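Acetylene hydratase (Pelobacter acetylenicus, PDB 2E7Z) hydrates acetylene to acetaldehyde, using a tungsten-bis(molybdopterin guanine dinucleotide) cofactor together with one [4Fe-4S] cluster. Local coordinates at residues 130-141 and 384-394; 590-601 and 716-724. One frame throughout, in Å; residues are numbered along the deposited sequence. Where two conformers were deposited one is given.

In the fold
Two contacts approach the same tungsten cofactor from different depths. The centre of contact 1 is about 9 Å from that of the chain, and all its touching residues are buried; contact 2, centred about 23 Å out, is largely buried too but reaches the surface around E593. The first brings a short edge strand and the metal-binding loop after it against a loop and helix start, through methionine, ring and proline packing with few direct hydrogen bonds. The second is mainly strand pairing, with charged groups at its two ends. Contact 1 supplies a ligand of the tungsten, contact 2 a seat for a guanosine. Their centres are about 26 Å apart, yet M137 SD packs on L716 CD1 at 3.9 Å.

Contact 1: residues 130-141 and 384-394; sequences NWTSAMYMCIGN and MGAFMANPTAL. With W (tungsten ion), chain G; MGD (2-amino-5,6-dimercapto-7-methyl-3,7,8a,9-tetrahydro-8-oxa-1,3,9,10-tetraaza-anthracen-4-one guanosine dinucleotide), chain E.
P391 sets its CD over the centre of the Y136 ring, 3.4 Å from the centroid and only 7° off the normal, a CH-pi contact that marks the tight half of this interface. N390 ND2 donates a nearly straight hydrogen bond of 3.0 Å to Y136 OH, the amide standing almost upright to the ring; N390 OD1 meanwhile accepts from A393 N, capping the helix that P391 begins. With OG1 set anti to its own backbone N (chi1 -164°), T132 donates from that atom to A389 O at 2.9 Å. M388 runs between two rings, along the edge of W131 and obliquely to Y136. Its CG meets W131 CZ3 at 3.6 Å, while the bent end of the chain carries CE to Y136 CD2 at 3.8 Å; the sulfur makes Met-aromatic contacts with both. A backbone bond from A389 N to W131 O fastens the loop to strand 131-132, an outermost strand of the mixed sheet in this DMSO reductase family fold, and the chain then runs on to C138, whose SG binds the tungsten. Toward that end the packing is looser. M135 CE comes no nearer to M384 CB than 4.1 Å, I139 CG2 rests on the doubly bent M384, and a water bridges G140 O and G385 O, which have no proton to offer each other.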
loop_
_atom_site.group_PDB
_atom_site.type_symbol
_atom_site.label_atom_id
_atom_site.label_comp_id
_atom_site.label_asym_id
_atom_site.label_seq_id
_atom_site.Cartn_x
_atom_site.Cartn_y
_atom_site.Cartn_z
ATOM N N ASN A 130 -10.711 -8.475 -12.843
ATOM C CA ASN A 130 -10.218 -7.091 -12.838
ATOM C C ASN A 130 -10.295 -6.343 -11.496
ATOM O O ASN A 130 -10.968 -5.317 -11.360
ATOM C CB ASN A 130 -10.811 -6.332 -14.012
ATOM C CG ASN A 130 -10.242 -6.826 -15.348
ATOM O OD1 ASN A 130 -10.987 -7.017 -16.329
ATOM N ND2 ASN A 130 -8.946 -7.114 -15.363
ATOM N N TRP A 131 -9.603 -6.918 -10.518
ATOM C CA TRP A 131 -9.434 -6.344 -9.195
ATOM C C TRP A 131 -8.101 -5.642 -9.107
ATOM O O TRP A 131 -7.062 -6.245 -9.521
ATOM C CB TRP A 131 -9.457 -7.459 -8.148
ATOM C CG TRP A 131 -9.367 -6.955 -6.744
ATOM C CD1 TRP A 131 -10.427 -6.638 -5.955
ATOM C CD2 TRP A 131 -8.184 -6.754 -5.951
ATOM N NE1 TRP A 131 -9.976 -6.208 -4.724
ATOM C CE2 TRP A 131 -8.610 -6.297 -4.683
ATOM C CE3 TRP A 131 -6.809 -6.945 -6.174
ATOM C CZ2 TRP A 131 -7.728 -6.003 -3.644
ATOM C CZ3 TRP A 131 -5.909 -6.641 -5.131
ATOM C CH2 TRP A 131 -6.383 -6.192 -3.869
ATOM N N THR A 132 -8.093 -4.422 -8.572
ATOM C CA THR A 132 -6.837 -3.794 -8.266
ATOM C C THR A 132 -6.999 -3.044 -6.949
ATOM O O THR A 132 -8.078 -3.069 -6.334
ATOM C CB THR A 132 -6.299 -2.907 -9.407
ATOM O OG1 THR A 132 -4.918 -2.637 -9.161
ATOM C CG2 THR A 132 -7.036 -1.599 -9.527
ATOM N N SER A 133 -5.927 -2.405 -6.513
ATOM C CA SER A 133 -5.928 -1.790 -5.210
ATOM C C SER A 133 -4.807 -0.775 -5.189
ATOM O O SER A 133 -3.780 -0.949 -5.856
ATOM C CB SER A 133 -5.711 -2.869 -4.136
ATOM O OG SER A 133 -5.641 -2.306 -2.830
ATOM N N ALA A 134 -4.972 0.269 -4.387
ATOM C CA ALA A 134 -3.940 1.283 -4.324
ATOM C C ALA A 134 -2.652 0.683 -3.794
ATOM O O ALA A 134 -1.565 1.241 -3.986
ATOM C CB ALA A 134 -4.432 2.443 -3.475
ATOM N N MET A 135 -2.773 -0.462 -3.126
ATOM C CA MET A 135 -1.600 -1.189 -2.636
ATOM C C MET A 135 -0.793 -1.882 -3.749
ATOM O O MET A 135 0.241 -2.523 -3.495
ATOM C CB MET A 135 -1.982 -2.185 -1.521
ATOM C CG MET A 135 -2.526 -3.536 -1.980
ATOM S SD MET A 135 -3.062 -4.510 -0.505
ATOM C CE MET A 135 -1.497 -4.883 0.358
ATOM N N TYR A 136 -1.224 -1.682 -4.994
ATOM C CA TYR A 136 -0.399 -2.047 -6.141
ATOM C C TYR A 136 0.973 -1.378 -6.089
ATOM O O TYR A 136 1.930 -1.903 -6.677
ATOM C CB TYR A 136 -1.106 -1.671 -7.437
ATOM C CG TYR A 136 -0.613 -2.385 -8.679
ATOM C CD1 TYR A 136 0.427 -1.852 -9.431
ATOM C CD2 TYR A 136 -1.197 -3.583 -9.090
ATOM C CE1 TYR A 136 0.879 -2.511 -10.571
ATOM C CE2 TYR A 136 -0.761 -4.257 -10.242
ATOM C CZ TYR A 136 0.275 -3.698 -10.988
ATOM O OH TYR A 136 0.688 -4.308 -12.156
ATOM N N MET A 137 1.105 -0.243 -5.396
ATOM C CA MET A 137 2.441 0.325 -5.163
ATOM C C MET A 137 2.709 0.550 -3.691
ATOM O O MET A 137 3.393 1.511 -3.323
ATOM C CB MET A 137 2.701 1.609 -5.979
ATOM C CG MET A 137 1.844 2.791 -5.607
ATOM S SD MET A 137 2.243 4.165 -6.717
ATOM C CE MET A 137 1.096 5.422 -6.153
ATOM N N CYS A 138 2.143 -0.300 -2.835
ATOM C CA CYS A 138 2.479 -0.272 -1.411
ATOM C C CYS A 138 2.160 -1.635 -0.823
ATOM O O CYS A 138 1.005 -1.937 -0.592
ATOM C CB CYS A 138 1.729 0.845 -0.669
ATOM S SG CYS A 138 2.168 0.916 1.089
ATOM N N ILE A 139 3.187 -2.465 -0.634
ATOM C CA ILE A 139 3.075 -3.797 -0.039
ATOM C C ILE A 139 2.594 -4.867 -1.007
ATOM O O ILE A 139 3.149 -5.952 -1.019
ATOM C CB ILE A 139 2.308 -3.823 1.343
ATOM C CG1 ILE A 139 3.041 -2.915 2.342
ATOM C CG2 ILE A 139 2.206 -5.258 1.857
ATOM C CD1 ILE A 139 2.319 -2.656 3.653
ATOM N N GLY A 140 1.559 -4.598 -1.804
ATOM C CA GLY A 140 1.085 -5.633 -2.745
ATOM C C GLY A 140 2.104 -5.998 -3.820
ATOM O O GLY A 140 2.369 -7.178 -4.066
ATOM N N ASN A 141 2.690 -4.977 -4.448
ATOM C CA ASN A 141 3.798 -5.228 -5.378
ATOM C C ASN A 141 4.962 -5.900 -4.639
ATOM O O ASN A 141 5.562 -6.872 -5.146
ATOM C CB ASN A 141 4.250 -3.900 -6.003
ATOM C CG ASN A 141 4.856 -2.985 -4.990
ATOM O OD1 ASN A 141 4.167 -2.528 -4.081
ATOM N ND2 ASN A 141 6.178 -2.770 -5.081
ATOM N N MET A 384 -0.847 -10.747 1.036
ATOM C CA MET A 384 -1.085 -9.299 1.256
ATOM C C MET A 384 -2.131 -8.783 0.274
ATOM O O MET A 384 -3.289 -8.598 0.668
ATOM C CB MET A 384 0.234 -8.479 1.222
ATOM C CG MET A 384 1.410 -9.080 2.039
ATOM S SD MET A 384 1.014 -9.502 3.760
ATOM C CE MET A 384 1.216 -7.869 4.523
ATOM N N GLY A 385 -1.751 -8.626 -0.998
ATOM C CA GLY A 385 -2.689 -8.262 -2.083
ATOM C C GLY A 385 -2.102 -8.914 -3.309
ATOM O O GLY A 385 -0.897 -8.785 -3.528
ATOM N N ALA A 386 -2.902 -9.666 -4.069
ATOM C CA ALA A 386 -2.334 -10.480 -5.133
ATOM C C ALA A 386 -3.305 -10.728 -6.248
ATOM O O ALA A 386 -4.529 -10.614 -6.094
ATOM C CB ALA A 386 -1.834 -11.837 -4.566
ATOM N N PHE A 387 -2.722 -11.109 -7.377
ATOM C CA PHE A 387 -3.457 -11.482 -8.600
ATOM C C PHE A 387 -4.229 -10.247 -9.035
ATOM O O PHE A 387 -5.467 -10.156 -8.959
ATOM C CB PHE A 387 -4.341 -12.717 -8.394
ATOM C CG PHE A 387 -3.669 -13.795 -7.579
ATOM C CD1 PHE A 387 -2.449 -14.318 -7.983
ATOM C CD2 PHE A 387 -4.234 -14.298 -6.415
ATOM C CE1 PHE A 387 -1.793 -15.289 -7.238
ATOM C CE2 PHE A 387 -3.584 -15.317 -5.675
ATOM C CZ PHE A 387 -2.355 -15.795 -6.100
ATOM N N MET A 388 -3.467 -9.254 -9.462
ATOM C CA MET A 388 -4.004 -7.904 -9.613
ATOM C C MET A 388 -3.939 -7.397 -11.029
ATOM O O MET A 388 -2.940 -7.568 -11.760
ATOM C CB MET A 388 -3.228 -6.924 -8.716
ATOM C CG MET A 388 -3.080 -7.379 -7.268
ATOM S SD MET A 388 -2.315 -6.133 -6.203
ATOM C CE MET A 388 -0.555 -6.362 -6.587
ATOM N N ALA A 389 -4.990 -6.671 -11.397
ATOM C CA ALA A 389 -4.954 -5.910 -12.626
ATOM C C ALA A 389 -4.005 -4.739 -12.467
ATOM O O ALA A 389 -3.952 -4.095 -11.418
ATOM C CB ALA A 389 -6.369 -5.400 -12.986
ATOM N N ASN A 390 -3.301 -4.400 -13.532
ATOM C CA ASN A 390 -2.417 -3.258 -13.538
ATOM C C ASN A 390 -3.304 -1.999 -13.588
ATOM O O ASN A 390 -4.182 -1.909 -14.437
ATOM C CB ASN A 390 -1.540 -3.284 -14.780
ATOM C CG ASN A 390 -0.622 -2.093 -14.871
ATOM O OD1 ASN A 390 -0.927 -1.161 -15.595
ATOM N ND2 ASN A 390 0.519 -2.124 -14.152
ATOM N N PRO A 391 -3.109 -1.034 -12.670
ATOM C CA PRO A 391 -4.007 0.145 -12.690
ATOM C C PRO A 391 -4.013 0.931 -13.994
ATOM O O PRO A 391 -5.076 1.363 -14.447
ATOM C CB PRO A 391 -3.462 1.011 -11.528
ATOM C CG PRO A 391 -2.884 -0.047 -10.588
ATOM C CD PRO A 391 -2.182 -0.965 -11.534
ATOM N N THR A 392 -2.848 1.149 -14.597
ATOM C CA THR A 392 -2.813 1.873 -15.849
ATOM C C THR A 392 -3.610 1.110 -16.916
ATOM O O THR A 392 -4.366 1.701 -17.673
ATOM C CB THR A 392 -1.328 2.076 -16.303
ATOM O OG1 THR A 392 -0.663 2.857 -15.299
ATOM C CG2 THR A 392 -1.256 2.792 -17.646
ATOM N N ALA A 393 -3.442 -0.217 -16.988
ATOM C CA ALA A 393 -4.243 -1.000 -17.935
ATOM C C ALA A 393 -5.735 -0.888 -17.620
ATOM O O ALA A 393 -6.568 -0.805 -18.538
ATOM C CB ALA A 393 -3.824 -2.459 -17.946
ATOM N N LEU A 394 -6.068 -0.910 -16.328
ATOM C CA LEU A 394 -7.480 -0.864 -15.959
ATOM C C LEU A 394 -8.115 0.479 -16.355
ATOM O O LEU A 394 -9.174 0.511 -17.001
ATOM C CB LEU A 394 -7.638 -1.117 -14.467
ATOM C CG LEU A 394 -9.081 -1.046 -13.968
ATOM C CD1 LEU A 394 -10.006 -2.104 -14.683
ATOM C CD2 LEU A 394 -9.083 -1.207 -12.466
HETATM W W W G . 0.913 2.484 2.286
HETATM P PB MGD E . -7.384 6.726 -0.150
HETATM O O1B MGD E . -7.048 6.800 -1.619
HETATM O O2B MGD E . -7.325 7.950 0.688
HETATM O O3B MGD E . -6.464 5.649 0.604
HETATM O O3A MGD E . -4.888 4.031 -0.495
HETATM P PA MGD E . -6.247 4.074 0.372
HETATM O O1A MGD E . -6.053 3.508 1.747
HETATM O O2A MGD E . -7.309 3.513 -0.526
HETATM O "O5'" MGD E . -8.868 6.101 -0.073
HETATM C "C5'" MGD E . -9.311 5.524 1.143
HETATM C "C4'" MGD E . -10.809 5.751 1.198
HETATM O "O4'" MGD E . -11.325 4.921 2.250
HETATM C "C3'" MGD E . -11.201 7.164 1.620
HETATM O "O3'" MGD E . -12.065 7.725 0.618
HETATM C "C2'" MGD E . -11.911 7.033 2.984
HETATM O "O2'" MGD E . -12.999 7.946 3.230
HETATM C "C1'" MGD E . -12.410 5.615 2.908
HETATM N N9 MGD E . -12.571 4.907 4.188
HETATM C C8 MGD E . -11.764 4.969 5.276
HETATM N N7 MGD E . -12.169 4.105 6.220
HETATM C C5 MGD E . -13.212 3.422 5.700
HETATM C C6 MGD E . -14.109 2.367 6.138
HETATM O O6 MGD E . -13.991 1.842 7.265
HETATM N N1 MGD E . -15.035 1.968 5.250
HETATM C C2 MGD E . -15.251 2.523 4.062
HETATM N N2 MGD E . -16.232 2.015 3.262
HETATM N N3 MGD E . -14.474 3.498 3.600
HETATM C C4 MGD E . -13.467 3.952 4.373
HETATM C C10 MGD E . -3.647 4.054 0.212
HETATM C C11 MGD E . -2.577 3.639 -0.775
HETATM O O11 MGD E . -2.507 4.693 -1.733
HETATM C C12 MGD E . -1.256 3.462 -0.067
HETATM S S12 MGD E . -1.201 2.429 1.295
HETATM C C13 MGD E . -0.141 4.052 -0.528
HETATM S S13 MGD E . 1.338 3.978 0.314
HETATM C C14 MGD E . -0.104 4.838 -1.801
HETATM N N15 MGD E . 0.067 6.263 -1.563
HETATM C C16 MGD E . -0.010 7.025 -2.692
HETATM C C17 MGD E . 0.734 8.275 -2.898
HETATM O O17 MGD E . 1.511 8.704 -2.016
HETATM N N18 MGD E . 0.557 8.925 -4.066
HETATM C C19 MGD E . -0.268 8.481 -5.048
HETATM N N19 MGD E . -0.409 9.182 -6.193
HETATM N N20 MGD E . -0.993 7.364 -4.910
HETATM C C21 MGD E . -0.892 6.620 -3.801
HETATM N N22 MGD E . -1.599 5.492 -3.697
HETATM C C23 MGD E . -1.387 4.567 -2.603
HETATM O O HOH W 1 -0.690 -6.415 -13.091
HETATM O O HOH W 2 1.158 -9.494 -5.191
HETATM O O HOH W 3 0.420 0.761 3.265
#

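Contact 2: residues 590-601 and 716-724; sequences LAKEYPLILFAG and LRGGILAKA. With MGD (2-amino-5,6-dimercapto-7-methyl-3,7,8a,9-tetrahydro-8-oxa-1,3,9,10-tetraaza-anthracen-4-one guanosine dinucleotide), chain F.
One face of the F599 ring receives the C8 edge of the guanine of the chain F cofactor, C8 sitting 3.2 Å from F599 CE1, toward the rim, with ribose C2' beside it. The guanidinium of R717 offers one of its own faces to that same CE1, 3.6 Å from NH1, with the two planes 58° apart; at its edge lies the cofactor's O5', and NH2 donates to phosphate oxygen O2B at 3.2 Å. A water links NH2 to A600 O. An alanine in place of F599 is likely to leave the C8 edge of the base and the ribose without the ring they rest on, and one face of the R717 guanidinium without its packing partner. At the far end a second ring, Y594, carries K723 CE over one face, 3.9 Å from the centroid, with the A722 carbonyl carbon at its edge. The lysine, bent at chi3 (84°), ends in a salt bridge of 2.6 Å from NZ to E593 OE2, on the carboxylate's anti lone pair, and makes an off-centre cation-pi contact with Y594. Between these ends the backbones pair antiparallel. L596 and A722 form a hydrogen-bonded pair, and L598 N donates to I720 O. L721 turns to the I597 side, its CD2 3.6 Å from I597 CD1. At G718 and G719, both with positive phi, segment 716-724 turns a corner; the register slips by two between I597 and F599, a beta bulge that still lets A600 N reach L716 O. The strands are neighbours in a six-stranded mixed sheet, consistent with the dinucleotide-binding domain of the double-psi beta-barrel clan, with the guanosine site at the C-terminal end of strand 596-600.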
loop_
_atom_site.group_PDB
_atom_site.type_symbol
_atom_site.label_atom_id
_atom_site.label_comp_id
_atom_site.label_asym_id
_atom_site.label_seq_id
_atom_site.Cartn_x
_atom_site.Cartn_y
_atom_site.Cartn_z
ATOM N N LEU A 590 16.317 19.051 -20.318
ATOM C CA LEU A 590 14.979 19.215 -19.737
ATOM C C LEU A 590 15.051 19.883 -18.369
ATOM O O LEU A 590 14.183 20.690 -18.011
ATOM C CB LEU A 590 14.285 17.858 -19.612
ATOM C CG LEU A 590 12.807 17.886 -19.213
ATOM C CD1 LEU A 590 11.980 18.743 -20.196
ATOM C CD2 LEU A 590 12.269 16.474 -19.120
ATOM N N ALA A 591 16.100 19.552 -17.614
ATOM C CA ALA A 591 16.296 20.112 -16.278
ATOM C C ALA A 591 16.551 21.634 -16.287
ATOM O O ALA A 591 16.439 22.303 -15.258
ATOM C CB ALA A 591 17.413 19.351 -15.551
ATOM N N LYS A 592 16.857 22.202 -17.451
ATOM C CA LYS A 592 16.937 23.663 -17.520
ATOM C C LYS A 592 15.566 24.305 -17.326
ATOM O O LYS A 592 15.467 25.361 -16.711
ATOM C CB LYS A 592 17.559 24.137 -18.825
ATOM C CG LYS A 592 19.025 23.800 -18.932
ATOM C CD LYS A 592 19.573 24.216 -20.271
ATOM C CE LYS A 592 20.936 23.594 -20.492
ATOM N NZ LYS A 592 21.419 23.867 -21.878
ATOM N N GLU A 593 14.518 23.651 -17.833
ATOM C CA GLU A 593 13.170 24.169 -17.714
ATOM C C GLU A 593 12.496 23.662 -16.444
ATOM O O GLU A 593 11.695 24.384 -15.832
ATOM C CB GLU A 593 12.308 23.790 -18.930
ATOM C CG GLU A 593 10.871 24.335 -18.820
ATOM C CD GLU A 593 9.994 24.051 -20.019
ATOM O OE1 GLU A 593 10.518 23.618 -21.063
ATOM O OE2 GLU A 593 8.765 24.270 -19.902
ATOM N N TYR A 594 12.821 22.416 -16.086
ATOM C CA TYR A 594 12.253 21.739 -14.916
ATOM C C TYR A 594 13.418 21.382 -13.995
ATOM O O TYR A 594 13.927 20.269 -14.050
ATOM C CB TYR A 594 11.536 20.455 -15.340
ATOM C CG TYR A 594 10.363 20.634 -16.269
ATOM C CD1 TYR A 594 10.541 20.635 -17.650
ATOM C CD2 TYR A 594 9.070 20.762 -15.768
ATOM C CE1 TYR A 594 9.440 20.754 -18.526
ATOM C CE2 TYR A 594 7.974 20.902 -16.625
ATOM C CZ TYR A 594 8.171 20.899 -17.999
ATOM O OH TYR A 594 7.075 21.017 -18.845
ATOM N N PRO A 595 13.879 22.351 -13.185
ATOM C CA PRO A 595 15.136 22.178 -12.452
ATOM C C PRO A 595 15.065 21.327 -11.183
ATOM O O PRO A 595 16.121 20.979 -10.623
ATOM C CB PRO A 595 15.538 23.616 -12.105
ATOM C CG PRO A 595 14.286 24.375 -12.066
ATOM C CD PRO A 595 13.275 23.675 -12.955
ATOM N N LEU A 596 13.848 21.005 -10.735
ATOM C CA LEU A 596 13.660 20.344 -9.429
ATOM C C LEU A 596 13.403 18.860 -9.580
ATOM O O LEU A 596 12.620 18.477 -10.423
ATOM C CB LEU A 596 12.491 20.970 -8.675
ATOM C CG LEU A 596 12.527 22.488 -8.462
ATOM C CD1 LEU A 596 11.166 23.023 -8.051
ATOM C CD2 LEU A 596 13.595 22.874 -7.428
ATOM N N ILE A 597 14.061 18.030 -8.770
ATOM C CA ILE A 597 13.730 16.602 -8.691
ATOM C C ILE A 597 12.527 16.422 -7.757
ATOM O O ILE A 597 12.518 16.946 -6.644
ATOM C CB ILE A 597 14.968 15.754 -8.250
ATOM C CG1 ILE A 597 15.953 15.598 -9.434
ATOM C CG2 ILE A 597 14.567 14.404 -7.667
ATOM C CD1 ILE A 597 15.472 14.701 -10.586
ATOM N N LEU A 598 11.507 15.699 -8.230
ATOM C CA LEU A 598 10.260 15.544 -7.492
ATOM C C LEU A 598 10.235 14.384 -6.521
ATOM O O LEU A 598 10.673 13.284 -6.831
ATOM C CB LEU A 598 9.112 15.319 -8.481
ATOM C CG LEU A 598 7.686 15.246 -7.910
ATOM C CD1 LEU A 598 7.231 16.639 -7.509
ATOM C CD2 LEU A 598 6.750 14.636 -8.953
ATOM N N PHE A 599 9.657 14.670 -5.357
ATOM C CA PHE A 599 9.270 13.669 -4.373
ATOM C C PHE A 599 7.773 13.875 -4.073
ATOM O O PHE A 599 7.402 14.885 -3.504
ATOM C CB PHE A 599 10.161 13.872 -3.117
ATOM C CG PHE A 599 9.576 13.330 -1.836
ATOM C CD1 PHE A 599 8.854 12.139 -1.825
ATOM C CD2 PHE A 599 9.817 13.985 -0.616
ATOM C CE1 PHE A 599 8.318 11.641 -0.656
ATOM C CE2 PHE A 599 9.273 13.487 0.568
ATOM C CZ PHE A 599 8.530 12.304 0.537
ATOM N N ALA A 600 6.914 12.930 -4.468
ATOM C CA ALA A 600 5.495 12.978 -4.086
ATOM C C ALA A 600 5.269 12.083 -2.879
ATOM O O ALA A 600 5.551 10.895 -2.945
ATOM C CB ALA A 600 4.617 12.502 -5.256
ATOM N N GLY A 601 4.781 12.663 -1.778
ATOM C CA GLY A 601 4.586 11.906 -0.558
ATOM C C GLY A 601 4.832 12.769 0.665
ATOM O O GLY A 601 4.547 13.970 0.654
ATOM N N LEU A 716 7.312 7.755 -8.333
ATOM C CA LEU A 716 6.859 8.940 -7.576
ATOM C C LEU A 716 7.974 9.614 -6.780
ATOM O O LEU A 716 7.809 10.740 -6.303
ATOM C CB LEU A 716 5.783 8.537 -6.544
ATOM C CG LEU A 716 4.351 8.552 -6.995
ATOM C CD1 LEU A 716 4.068 7.349 -7.934
ATOM C CD2 LEU A 716 3.439 8.577 -5.766
ATOM N N ARG A 717 9.070 8.883 -6.580
ATOM C CA ARG A 717 10.080 9.275 -5.607
ATOM C C ARG A 717 11.415 9.377 -6.329
ATOM O O ARG A 717 12.084 8.374 -6.583
ATOM C CB ARG A 717 10.103 8.266 -4.454
ATOM C CG ARG A 717 8.869 8.363 -3.585
ATOM C CD ARG A 717 8.867 7.348 -2.444
ATOM N NE ARG A 717 7.600 7.490 -1.732
ATOM C CZ ARG A 717 7.436 7.924 -0.482
ATOM N NH1 ARG A 717 8.473 8.175 0.329
ATOM N NH2 ARG A 717 6.211 8.094 -0.029
ATOM N N GLY A 718 11.760 10.615 -6.680
ATOM C CA GLY A 718 12.867 10.896 -7.584
ATOM C C GLY A 718 12.434 10.595 -9.008
ATOM O O GLY A 718 11.294 10.194 -9.245
ATOM N N GLY A 719 13.334 10.804 -9.957
ATOM C CA GLY A 719 13.147 10.287 -11.313
ATOM C C GLY A 719 12.209 11.078 -12.187
ATOM O O GLY A 719 11.921 10.677 -13.315
ATOM N N ILE A 720 11.770 12.210 -11.664
ATOM C CA ILE A 720 10.854 13.119 -12.363
ATOM C C ILE A 720 11.354 14.533 -12.108
ATOM O O ILE A 720 11.734 14.859 -10.988
ATOM C CB ILE A 720 9.399 13.010 -11.822
ATOM C CG1 ILE A 720 8.760 11.657 -12.155
ATOM C CG2 ILE A 720 8.513 14.122 -12.363
ATOM C CD1 ILE A 720 7.433 11.492 -11.371
ATOM N N LEU A 721 11.339 15.369 -13.141
ATOM C CA LEU A 721 11.698 16.767 -13.007
ATOM C C LEU A 721 10.447 17.632 -12.909
ATOM O O LEU A 721 9.372 17.307 -13.473
ATOM C CB LEU A 721 12.588 17.198 -14.181
ATOM C CG LEU A 721 13.971 16.526 -14.242
ATOM C CD1 LEU A 721 14.550 16.603 -15.657
ATOM C CD2 LEU A 721 14.932 17.121 -13.200
ATOM N N ALA A 722 10.590 18.732 -12.183
ATOM C CA ALA A 722 9.503 19.674 -11.944
ATOM C C ALA A 722 9.981 21.127 -11.952
ATOM O O ALA A 722 11.164 21.419 -11.705
ATOM C CB ALA A 722 8.809 19.361 -10.629
ATOM N N LYS A 723 9.036 22.025 -12.215
ATOM C CA LYS A 723 9.258 23.456 -12.021
ATOM C C LYS A 723 8.234 23.989 -11.031
ATOM O O LYS A 723 7.150 23.404 -10.862
ATOM C CB LYS A 723 9.145 24.223 -13.340
ATOM C CG LYS A 723 7.765 24.137 -13.996
ATOM C CD LYS A 723 7.623 25.081 -15.183
ATOM C CE LYS A 723 8.174 24.470 -16.430
ATOM N NZ LYS A 723 7.638 25.121 -17.677
ATOM N N ALA A 724 8.584 25.089 -10.371
ATOM C CA ALA A 724 7.684 25.720 -9.423
ATOM C C ALA A 724 7.601 27.199 -9.766
ATOM O O ALA A 724 8.628 27.839 -10.035
ATOM C CB ALA A 724 8.185 25.527 -8.012
HETATM P PB MGD F . 6.549 9.625 3.838
HETATM O O1B MGD F . 6.165 10.300 5.129
HETATM O O2B MGD F . 5.743 9.924 2.607
HETATM O O3B MGD F . 6.531 8.027 4.020
HETATM O O3A MGD F . 5.665 6.252 5.532
HETATM P PA MGD F . 6.981 7.124 5.269
HETATM O O1A MGD F . 8.032 6.203 4.705
HETATM O O2A MGD F . 7.286 7.896 6.539
HETATM O "O5'" MGD F . 8.092 9.970 3.531
HETATM C "C5'" MGD F . 9.010 9.736 4.583
HETATM C "C4'" MGD F . 10.416 10.043 4.104
HETATM O "O4'" MGD F . 10.686 9.330 2.892
HETATM C "C3'" MGD F . 10.587 11.529 3.800
HETATM O "O3'" MGD F . 11.458 12.106 4.774
HETATM C "C2'" MGD F . 11.198 11.572 2.417
HETATM O "O2'" MGD F . 12.299 12.469 2.289
HETATM C "C1'" MGD F . 11.651 10.128 2.236
HETATM N N9 MGD F . 11.857 9.748 0.824
HETATM C C8 MGD F . 11.165 10.156 -0.256
HETATM N N7 MGD F . 11.633 9.593 -1.400
HETATM C C5 MGD F . 12.683 8.817 -1.036
HETATM C C6 MGD F . 13.653 7.934 -1.719
HETATM O O6 MGD F . 13.637 7.811 -2.962
HETATM N N1 MGD F . 14.559 7.294 -0.965
HETATM C C2 MGD F . 14.624 7.416 0.377
HETATM N N2 MGD F . 15.566 6.720 1.057
HETATM N N3 MGD F . 13.760 8.210 1.071
HETATM C C4 MGD F . 12.807 8.908 0.426
HETATM C C10 MGD F . 4.809 5.725 4.520
HETATM C C11 MGD F . 3.651 5.134 5.319
HETATM O O11 MGD F . 3.157 6.126 6.233
HETATM C C12 MGD F . 2.530 4.598 4.451
HETATM S S12 MGD F . 2.873 3.862 2.962
HETATM C C13 MGD F . 1.247 4.688 4.837
HETATM S S13 MGD F . -0.029 3.949 3.983
HETATM C C14 MGD F . 0.861 5.488 6.039
HETATM N N15 MGD F . 0.383 6.806 5.640
HETATM C C16 MGD F . 0.252 7.742 6.606
HETATM C C17 MGD F . -0.566 8.964 6.454
HETATM O O17 MGD F . -1.182 9.201 5.390
HETATM N N18 MGD F . -0.613 9.820 7.492
HETATM C C19 MGD F . 0.056 9.612 8.646
HETATM N N19 MGD F . -0.061 10.521 9.637
HETATM N N20 MGD F . 0.833 8.518 8.855
HETATM C C21 MGD F . 0.962 7.583 7.892
HETATM N N22 MGD F . 1.739 6.504 8.091
HETATM C C23 MGD F . 2.060 5.622 6.988
HETATM O O HOH W 4 5.514 23.320 -18.828
HETATM O O HOH W 5 4.206 8.748 -1.872
#